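Local coordinates for protein vaginolysin (Gardnerella vaginalis, PDB 5IMY) that probably binds cholesterol in host membranes and perforates them as a secreted, haemolytic toxin of the cholesterol-dependent cytolysin family, at residues K215-T220 / N258-R263; P252-S257 / T352-D357. All coordinates share one frame; numbering follows the deposited sequence.

Contact 1 (K215-T220 / N258-R263); sequences KQTYYT and NVAYGR
The rings of Tyr219 and Tyr261 are nearly parallel, their planes 18° apart, yet slid so far past each other that they barely overlap. Instead, one ring carbon of Tyr219 meets the root of the Tyr261 side chain: Tyr219 CE1 lies 3.4 Å from Tyr261 CB, approaching obliquely. Tyr219 takes the position between its backbone N and carbonyl carbon (chi1 53°), which folds the ring back over the facing strand; its hydroxyl is buried without a polar partner. The ring of Tyr218 lies obliquely against Gly262, with Tyr218 CD2 3.5 Å from Gly262 CA. The guanidinium of Arg263 receives Gln216 at its edge, in plane, through a weak bond of 2.8 Å from Arg263 NH1 to Gln216 OE1; NH1 also donates to Leu332 O. The backbones form a classic beta bulge, in which Tyr218 and Tyr219 both face Tyr261. Tyr261 O accepts from Tyr218 N at 2.9 Å and, weakly, from Tyr219 N at 3.5 Å. The chain turns a corner at Tyr218 and at Gly262, where a side chain would run into Gln216 O; Gly262 CA lies 3.2 Å from Gln216 O in a CA-H...O contact. The bulge lies where strand 208-223 passes between pairing with 253-261 and with 263-271, in the large antiparallel sheet; helix 139-158 packs on Tyr219 and Tyr261, while strand 347-354 borders Thr217, Asn258, Val259 and Tyr261.

Contact 2 (P252-S257 / T352-D357); sequences PPVYVS and TSFVKD
Ser257 and Ser353 meet through their hydroxyls, the two OG atoms 2.6 Å apart in a hydrogen bond that either could donate. Ser353 OG stands anti to its own carbonyl carbon (chi1 -60°), and this rotation brings it to Ser257; Ser257 OG also makes a weak bond to Thr351 O. Ser353 CB also lies over one face of the Tyr255 ring, offset toward the rim, in a CH-pi contact, Ser353 CB 4.3 Å from the centroid of the Tyr255 ring. Tyr255 reaches across because its CG sits between backbone N and carbonyl carbon (chi1 66°), and Val355 CG2 then comes to the ring's edge, 3.9 Å from Tyr255 CD2. The hydroxyl of Tyr255 is held by Asn358. These contacts flank a regular antiparallel pairing of strands 253-261 and 347-354 in the large sheet of the cytolysin: Tyr255 and Ser353 form the hydrogen-bonded pair, with Tyr255 N to Ser353 O and Ser353 N to Tyr255 O each 2.8 Å. On the other face, Val254 and Phe354 lie side by side, Val254 CG1 3.5 Å from Phe354 CD1, and Val254 CG2 leans on Thr352 CB. Where the second strand ends, Val355 N gives an almost straight bond of 3.1 Å to Pro253 O, the donor lying above the carbonyl plane. A water donates to that same oxygen and accepts from Lys356 N.

Overall arrangement
Both contacts use strand 253-261 of one antiparallel sheet: contact 2 pairs its beginning with strand 347-354, contact 1 its end with strand 208-223, their centres about 20 Å apart. Contact 2 is buried although it lies farther from the centre of the chain, about 29 Å against about 20 Å; contact 1 is only partly buried. Regular pairing in contact 2 gives way in contact 1 to a bulge and a corner. Their chemistry differs too: both bring aromatic rings, Tyr255 and Phe354 in contact 2 and three tyrosines in contact 1, but contact 2 adds a serine pair and a bridging water, contact 1 a glycine and the weak Arg263-Gln216 bond. The segments alternate along the chain.

Contact 1 (K215-T220 / N258-R263)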
# COMPACT_ATOMS: atom_id res chain seq x y z
N LYS A 215 -25.06 19.47 16.55
CA LYS A 215 -25.59 20.75 17.01
C LYS A 215 -26.84 21.07 16.21
O LYS A 215 -26.78 21.22 14.98
CB LYS A 215 -24.55 21.86 16.86
CG LYS A 215 -23.63 22.00 18.05
CD LYS A 215 -22.48 22.95 17.78
CE LYS A 215 -21.61 23.11 19.01
NZ LYS A 215 -20.31 23.78 18.69
N GLN A 216 -27.97 21.18 16.91
CA GLN A 216 -29.24 21.57 16.31
C GLN A 216 -29.56 22.98 16.81
O GLN A 216 -29.87 23.17 17.99
CB GLN A 216 -30.34 20.58 16.67
CG GLN A 216 -29.94 19.13 16.46
CD GLN A 216 -31.12 18.18 16.54
OE1 GLN A 216 -31.42 17.63 17.59
NE2 GLN A 216 -31.80 17.99 15.41
N THR A 217 -29.49 23.96 15.91
CA THR A 217 -29.71 25.35 16.25
C THR A 217 -31.12 25.75 15.85
O THR A 217 -31.47 25.69 14.67
CB THR A 217 -28.68 26.25 15.56
OG1 THR A 217 -27.36 25.88 15.97
CG2 THR A 217 -28.91 27.72 15.92
N TYR A 218 -31.92 26.17 16.83
CA TYR A 218 -33.25 26.71 16.55
C TYR A 218 -33.18 28.18 16.16
O TYR A 218 -33.83 28.61 15.21
CB TYR A 218 -34.15 26.53 17.76
CG TYR A 218 -34.33 25.10 18.20
CD1 TYR A 218 -34.65 24.10 17.28
CD2 TYR A 218 -34.18 24.74 19.53
CE1 TYR A 218 -34.80 22.79 17.68
CE2 TYR A 218 -34.33 23.43 19.94
CZ TYR A 218 -34.65 22.46 19.01
OH TYR A 218 -34.80 21.16 19.43
N TYR A 219 -32.39 28.96 16.90
CA TYR A 219 -32.28 30.39 16.64
C TYR A 219 -30.97 30.89 17.23
O TYR A 219 -30.33 30.22 18.04
CB TYR A 219 -33.47 31.16 17.22
CG TYR A 219 -33.72 30.89 18.69
CD1 TYR A 219 -33.02 31.58 19.67
CD2 TYR A 219 -34.66 29.94 19.09
CE1 TYR A 219 -33.25 31.33 21.01
CE2 TYR A 219 -34.89 29.69 20.43
CZ TYR A 219 -34.19 30.39 21.38
OH TYR A 219 -34.42 30.14 22.72
N THR A 220 -30.59 32.10 16.80
CA THR A 220 -29.34 32.72 17.21
C THR A 220 -29.63 34.11 17.74
O THR A 220 -30.36 34.88 17.12
CB THR A 220 -28.36 32.79 16.03
OG1 THR A 220 -27.99 31.46 15.64
CG2 THR A 220 -27.11 33.58 16.40
N ASN A 258 -22.46 36.55 18.78
CA ASN A 258 -23.74 35.84 18.76
C ASN A 258 -23.61 34.54 19.54
O ASN A 258 -22.52 34.00 19.72
CB ASN A 258 -24.20 35.55 17.32
CG ASN A 258 -23.47 34.37 16.70
OD1 ASN A 258 -23.75 33.21 17.01
ND2 ASN A 258 -22.55 34.67 15.79
N VAL A 259 -24.76 34.06 20.01
CA VAL A 259 -24.86 32.79 20.72
C VAL A 259 -25.98 31.99 20.08
O VAL A 259 -27.09 32.49 19.91
CB VAL A 259 -25.13 33.00 22.23
CG1 VAL A 259 -25.43 31.66 22.92
CG2 VAL A 259 -23.94 33.68 22.89
N ALA A 260 -25.68 30.74 19.73
CA ALA A 260 -26.67 29.85 19.14
C ALA A 260 -27.39 29.08 20.23
O ALA A 260 -26.78 28.64 21.21
CB ALA A 260 -26.00 28.88 18.17
N TYR A 261 -28.70 28.93 20.07
CA TYR A 261 -29.55 28.24 21.03
C TYR A 261 -30.18 27.02 20.37
O TYR A 261 -30.59 27.08 19.21
CB TYR A 261 -30.64 29.16 21.58
CG TYR A 261 -30.11 30.25 22.49
CD1 TYR A 261 -30.21 30.13 23.87
CD2 TYR A 261 -29.51 31.39 21.96
CE1 TYR A 261 -29.73 31.12 24.70
CE2 TYR A 261 -29.03 32.38 22.79
CZ TYR A 261 -29.14 32.25 24.16
OH TYR A 261 -28.66 33.23 24.99
N GLY A 262 -30.25 25.93 21.12
CA GLY A 262 -30.88 24.73 20.61
C GLY A 262 -30.53 23.47 21.38
O GLY A 262 -30.69 23.42 22.60
N ARG A 263 -30.07 22.45 20.66
CA ARG A 263 -29.86 21.13 21.23
C ARG A 263 -28.52 20.60 20.76
O ARG A 263 -28.21 20.65 19.57
CB ARG A 263 -30.99 20.19 20.81
CG ARG A 263 -31.20 18.99 21.71
CD ARG A 263 -32.62 18.45 21.54
NE ARG A 263 -32.75 17.06 21.96
CZ ARG A 263 -32.51 16.01 21.18
NH1 ARG A 263 -32.12 16.18 19.93
NH2 ARG A 263 -32.66 14.79 21.66

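Contact 2 (P252-S257 / T352-D357)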
# COMPACT_ATOMS: atom_id res chain seq x y z
N PRO A 252 -5.65 40.89 23.22
CA PRO A 252 -6.61 41.87 22.70
C PRO A 252 -8.02 41.56 23.16
O PRO A 252 -8.29 40.45 23.65
CB PRO A 252 -6.48 41.71 21.17
CG PRO A 252 -5.22 40.93 20.95
CD PRO A 252 -5.06 40.07 22.15
N PRO A 253 -8.94 42.51 23.02
CA PRO A 253 -10.33 42.27 23.42
C PRO A 253 -11.19 41.68 22.31
O PRO A 253 -11.02 41.97 21.12
CB PRO A 253 -10.82 43.68 23.79
CG PRO A 253 -10.02 44.58 22.92
CD PRO A 253 -8.68 43.93 22.73
N VAL A 254 -12.12 40.83 22.73
CA VAL A 254 -13.12 40.24 21.85
C VAL A 254 -14.48 40.35 22.53
O VAL A 254 -14.57 40.53 23.75
CB VAL A 254 -12.81 38.77 21.49
CG1 VAL A 254 -11.43 38.65 20.89
CG2 VAL A 254 -12.93 37.88 22.72
N TYR A 255 -15.54 40.22 21.74
CA TYR A 255 -16.89 40.21 22.28
C TYR A 255 -17.70 39.10 21.62
O TYR A 255 -17.51 38.79 20.44
CB TYR A 255 -17.59 41.56 22.09
CG TYR A 255 -17.87 41.95 20.65
CD1 TYR A 255 -19.12 41.72 20.08
CD2 TYR A 255 -16.90 42.56 19.88
CE1 TYR A 255 -19.38 42.09 18.77
CE2 TYR A 255 -17.15 42.93 18.57
CZ TYR A 255 -18.39 42.69 18.03
OH TYR A 255 -18.64 43.06 16.72
N VAL A 256 -18.59 38.51 22.40
CA VAL A 256 -19.48 37.46 21.92
C VAL A 256 -20.47 38.09 20.94
O VAL A 256 -21.46 38.71 21.36
CB VAL A 256 -20.21 36.77 23.09
CG1 VAL A 256 -21.09 35.64 22.58
CG2 VAL A 256 -19.20 36.25 24.11
N SER A 257 -20.21 37.93 19.64
CA SER A 257 -21.07 38.56 18.64
C SER A 257 -22.42 37.85 18.53
O SER A 257 -23.42 38.50 18.21
CB SER A 257 -20.37 38.60 17.29
OG SER A 257 -19.33 37.64 17.22
N THR A 352 -17.07 34.60 18.97
CA THR A 352 -16.43 35.84 19.41
C THR A 352 -15.90 36.60 18.21
O THR A 352 -15.47 36.01 17.21
CB THR A 352 -15.28 35.56 20.39
OG1 THR A 352 -14.21 34.90 19.70
CG2 THR A 352 -15.75 34.70 21.55
N SER A 353 -15.93 37.92 18.31
CA SER A 353 -15.39 38.81 17.29
C SER A 353 -14.46 39.81 17.96
O SER A 353 -14.67 40.20 19.11
CB SER A 353 -16.51 39.55 16.54
OG SER A 353 -17.38 38.63 15.89
N PHE A 354 -13.43 40.22 17.22
CA PHE A 354 -12.47 41.18 17.76
C PHE A 354 -13.10 42.56 17.87
O PHE A 354 -13.81 43.01 16.97
CB PHE A 354 -11.23 41.24 16.87
CG PHE A 354 -10.34 40.04 16.98
CD1 PHE A 354 -9.59 39.82 18.13
CD2 PHE A 354 -10.23 39.14 15.93
CE1 PHE A 354 -8.76 38.72 18.23
CE2 PHE A 354 -9.40 38.03 16.03
CZ PHE A 354 -8.67 37.82 17.18
N VAL A 355 -12.82 43.24 18.98
CA VAL A 355 -13.33 44.59 19.19
C VAL A 355 -12.73 45.55 18.17
O VAL A 355 -13.39 46.48 17.70
CB VAL A 355 -13.06 45.05 20.63
CG1 VAL A 355 -13.45 46.51 20.83
CG2 VAL A 355 -13.80 44.16 21.62
N LYS A 356 -11.46 45.34 17.81
CA LYS A 356 -10.75 46.29 16.96
C LYS A 356 -11.48 46.50 15.64
O LYS A 356 -11.70 47.64 15.21
CB LYS A 356 -9.32 45.81 16.72
CG LYS A 356 -8.47 46.79 15.90
CD LYS A 356 -7.63 46.08 14.85
CE LYS A 356 -6.27 45.65 15.39
NZ LYS A 356 -5.17 46.12 14.50
N ASP A 357 -11.84 45.40 14.96
CA ASP A 357 -12.41 45.49 13.62
C ASP A 357 -13.68 44.66 13.45
O ASP A 357 -14.16 44.51 12.32
CB ASP A 357 -11.37 45.04 12.58
CG ASP A 357 -10.79 43.68 12.89
OD1 ASP A 357 -11.39 42.94 13.69
OD2 ASP A 357 -9.73 43.34 12.31
O HOH W 1 -9.41 43.62 19.32